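PDB 4Q3M: MGS-M4 from Unidentified, which is an aldo-keto reductase family enzyme of unknown substrate, which probably reduces carbonyl compounds with a nicotinamide cofactor as its relatives do. Local coordinates for residues A[2-7]-A[12-17]. Sequence-based numbering, arbitrary orientation.
Sequences HSVKLN and MPIIGL
Val4 and Met12 form an antiparallel, hydrogen-bonded pair in which each backbone amide serves the other's carbonyl: Val4 N donates to Met12 O at 2.9 Å and Met12 N to Val4 O at 2.8 Å. One residue along, Ser3 and Pro13 make a non-hydrogen-bonded pair with CA atoms 4.1 Å apart, a place that suits proline, which has no N-H to give. The pairing continues beyond the strand 11-13, where Ile14 N donates to His2 O (2.9 Å).

Val4 and Met12 project to the same face of the hairpin, and Val4 CG1 reaches Ile14 CD1 at 3.9 Å, the two side chains crossing at about a right angle. Ile14 holds CG1 opposite its amide nitrogen (chi1 -157°) and continues extended to CD1, which comes 3.5 Å from His2 CE1. Both branches of Ile14 lie on the same side of the imidazole, CD1 toward CE1 and NE2 and CG2 toward ND1, with CB farther off and displaced toward the rim. The exposed ring of His2, the first modelled residue, thus covers the buried Ile14 side chain by van der Waals contact. Met12 is fully extended, which carries SD to Leu6 CD2 at 4.1 Å. Ser3 OG sits over one face of the Pro13 ring, closest to CA at 3.3 Å.

Val4 and Leu6 also touch Gln180, Met12 touches Glu182, and Val4 and Met12 both meet Val226, all on barrel strands; Ile14 adds a backbone hydrogen bond with Val227 of strand 226-227. The arrangement is the short N-terminal beta hairpin that, in aldo-keto reductases, closes the bottom of the (beta/alpha)8 TIM barrel, with residues 12-17 leading directly into its first strand, 17-18.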
ATOM      1  N   HIS A   2      15.990  11.251  23.508  1.00 80.34           N
ATOM      2  CA  HIS A   2      16.227   9.917  24.041  1.00 81.54           C
ATOM      3  C   HIS A   2      16.364   8.874  22.970  1.00 73.53           C
ATOM      4  O   HIS A   2      15.937   9.072  21.830  1.00 68.74           O
ATOM      5  CB  HIS A   2      15.187   9.545  25.101  1.00 89.99           C
ATOM      6  CG  HIS A   2      13.995   8.783  24.578  1.00 93.54           C
ATOM      7  ND1 HIS A   2      12.965   9.382  23.982  1.00 95.86           N
ATOM      8  CD2 HIS A   2      13.684   7.436  24.634  1.00 93.69           C
ATOM      9  CE1 HIS A   2      12.051   8.463  23.642  1.00 94.15           C
ATOM     10  NE2 HIS A   2      12.495   7.273  24.044  1.00 92.29           N
ATOM     11  N   SER A   3      17.004   7.767  23.293  1.00 71.08           N
ATOM     12  CA  SER A   3      17.345   6.812  22.247  1.00 64.57           C
ATOM     13  C   SER A   3      16.735   5.435  22.474  1.00 61.76           C
ATOM     14  O   SER A   3      16.423   5.050  23.602  1.00 68.57           O
ATOM     15  CB  SER A   3      18.866   6.683  22.128  1.00 66.70           C
ATOM     16  OG  SER A   3      19.463   7.936  21.846  1.00 70.04           O
ATOM     17  N   VAL A   4      16.565   4.701  21.380  1.00 52.84           N
ATOM     18  CA  VAL A   4      16.135   3.313  21.432  1.00 52.12           C
ATOM     19  C   VAL A   4      17.333   2.424  21.126  1.00 53.02           C
ATOM     20  O   VAL A   4      18.319   2.883  20.552  1.00 51.65           O
ATOM     21  CB  VAL A   4      15.005   3.024  20.425  1.00 46.45           C
ATOM     22  CG1 VAL A   4      13.824   3.952  20.669  1.00 44.45           C
ATOM     23  CG2 VAL A   4      15.512   3.167  18.997  1.00 45.34           C
ATOM     24  N   LYS A   5      17.263   1.155  21.512  1.00 51.52           N
ATOM     25  CA  LYS A   5      18.332   0.228  21.161  1.00 55.11           C
ATOM     26  C   LYS A   5      17.857  -0.859  20.204  1.00 50.63           C
ATOM     27  O   LYS A   5      16.888  -1.570  20.462  1.00 52.65           O
ATOM     28  CB  LYS A   5      18.951  -0.403  22.411  1.00 62.94           C
ATOM     29  CG  LYS A   5      19.084   0.543  23.594  1.00 70.11           C
ATOM     30  CD  LYS A   5      20.344   0.231  24.388  1.00 77.63           C
ATOM     31  CE  LYS A   5      20.508  -1.260  24.627  1.00 81.52           C
ATOM     32  NZ  LYS A   5      21.940  -1.620  24.827  1.00 87.66           N
ATOM     33  N   LEU A   6      18.560  -0.961  19.082  1.00 45.45           N
ATOM     34  CA  LEU A   6      18.255  -1.936  18.045  1.00 43.93           C
ATOM     35  C   LEU A   6      18.609  -3.335  18.539  1.00 46.00           C
ATOM     36  O   LEU A   6      19.189  -3.485  19.614  1.00 46.52           O
ATOM     37  CB  LEU A   6      19.022  -1.593  16.767  1.00 42.22           C
ATOM     38  CG  LEU A   6      18.946  -0.109  16.384  1.00 40.22           C
ATOM     39  CD1 LEU A   6      19.726   0.174  15.113  1.00 42.73           C
ATOM     40  CD2 LEU A   6      17.501   0.353  16.238  1.00 34.49           C
ATOM     41  N   ASN A   7      18.273  -4.357  17.756  1.00 46.80           N
ATOM     42  CA  ASN A   7      18.448  -5.742  18.194  1.00 50.14           C
ATOM     43  C   ASN A   7      19.908  -6.152  18.404  1.00 54.81           C
ATOM     44  O   ASN A   7      20.185  -7.220  18.950  1.00 46.73           O
ATOM     45  CB  ASN A   7      17.775  -6.696  17.200  1.00 48.78           C
ATOM     46  CG  ASN A   7      18.337  -6.582  15.791  1.00 45.43           C
ATOM     47  OD1 ASN A   7      19.550  -6.539  15.585  1.00 44.49           O
ATOM     48  ND2 ASN A   7      17.444  -6.532  14.808  1.00 43.57           N
ATOM     49  N   MET A  12      20.141   4.299  19.041  1.00 54.99           N
ATOM     50  CA  MET A  12      19.709   5.153  17.944  1.00 52.63           C
ATOM     51  C   MET A  12      18.786   6.245  18.470  1.00 51.90           C
ATOM     52  O   MET A  12      17.715   5.945  18.999  1.00 49.96           O
ATOM     53  CB  MET A  12      19.002   4.326  16.869  1.00 48.30           C
ATOM     54  CG  MET A  12      18.518   5.122  15.667  1.00 44.13           C
ATOM     55  SD  MET A  12      17.569   4.099  14.523  1.00 42.48           S
ATOM     56  CE  MET A  12      17.304   5.247  13.175  1.00 33.07           C
ATOM     57  N   PRO A  13      19.209   7.513  18.346  1.00 53.73           N
ATOM     58  CA  PRO A  13      18.391   8.657  18.767  1.00 54.11           C
ATOM     59  C   PRO A  13      16.994   8.598  18.159  1.00 51.76           C
ATOM     60  O   PRO A  13      16.858   8.565  16.935  1.00 50.81           O
ATOM     61  CB  PRO A  13      19.176   9.859  18.240  1.00 50.76           C
ATOM     62  CG  PRO A  13      20.589   9.391  18.219  1.00 51.63           C
ATOM     63  CD  PRO A  13      20.524   7.937  17.836  1.00 51.64           C
ATOM     64  N   ILE A  14      15.975   8.578  19.011  1.00 51.78           N
ATOM     65  CA  ILE A  14      14.600   8.361  18.570  1.00 51.96           C
ATOM     66  C   ILE A  14      14.101   9.492  17.672  1.00 49.34           C
ATOM     67  O   ILE A  14      13.121   9.331  16.945  1.00 44.63           O
ATOM     68  CB  ILE A  14      13.647   8.195  19.776  1.00 41.93           C
ATOM     69  CG1 ILE A  14      12.391   7.418  19.370  1.00 40.58           C
ATOM     70  CG2 ILE A  14      13.299   9.545  20.386  1.00 44.74           C
ATOM     71  CD1 ILE A  14      11.463   7.110  20.522  1.00 42.92           C
ATOM     72  N   ILE A  15      14.782  10.633  17.718  1.00 49.78           N
ATOM     73  CA  ILE A  15      14.470  11.734  16.819  1.00 48.82           C
ATOM     74  C   ILE A  15      15.702  12.088  15.990  1.00 48.74           C
ATOM     75  O   ILE A  15      16.835  11.907  16.435  1.00 51.62           O
ATOM     76  CB  ILE A  15      13.970  12.981  17.585  1.00 52.35           C
ATOM     77  CG1 ILE A  15      13.289  13.963  16.626  1.00 44.56           C
ATOM     78  CG2 ILE A  15      15.106  13.649  18.350  1.00 46.09           C
ATOM     79  CD1 ILE A  15      12.806  15.226  17.291  1.00 51.61           C
ATOM     80  N   GLY A  16      15.472  12.572  14.775  1.00 46.34           N
ATOM     81  CA  GLY A  16      16.555  12.965  13.896  1.00 45.37           C
ATOM     82  C   GLY A  16      16.087  13.917  12.815  1.00 45.34           C
ATOM     83  O   GLY A  16      14.890  14.041  12.562  1.00 42.03           O
ATOM     84  N   LEU A  17      17.035  14.594  12.179  1.00 47.62           N
ATOM     85  CA  LEU A  17      16.710  15.517  11.101  1.00 52.41           C
ATOM     86  C   LEU A  17      16.554  14.786   9.774  1.00 53.48           C
ATOM     87  O   LEU A  17      17.413  13.997   9.383  1.00 51.94           O
ATOM     88  CB  LEU A  17      17.782  16.600  10.970  1.00 45.05           C
ATOM     89  CG  LEU A  17      17.599  17.532   9.770  1.00 47.07           C
ATOM     90  CD1 LEU A  17      16.320  18.345   9.910  1.00 51.20           C
ATOM     91  CD2 LEU A  17      18.805  18.438   9.590  1.00 48.83           C
TER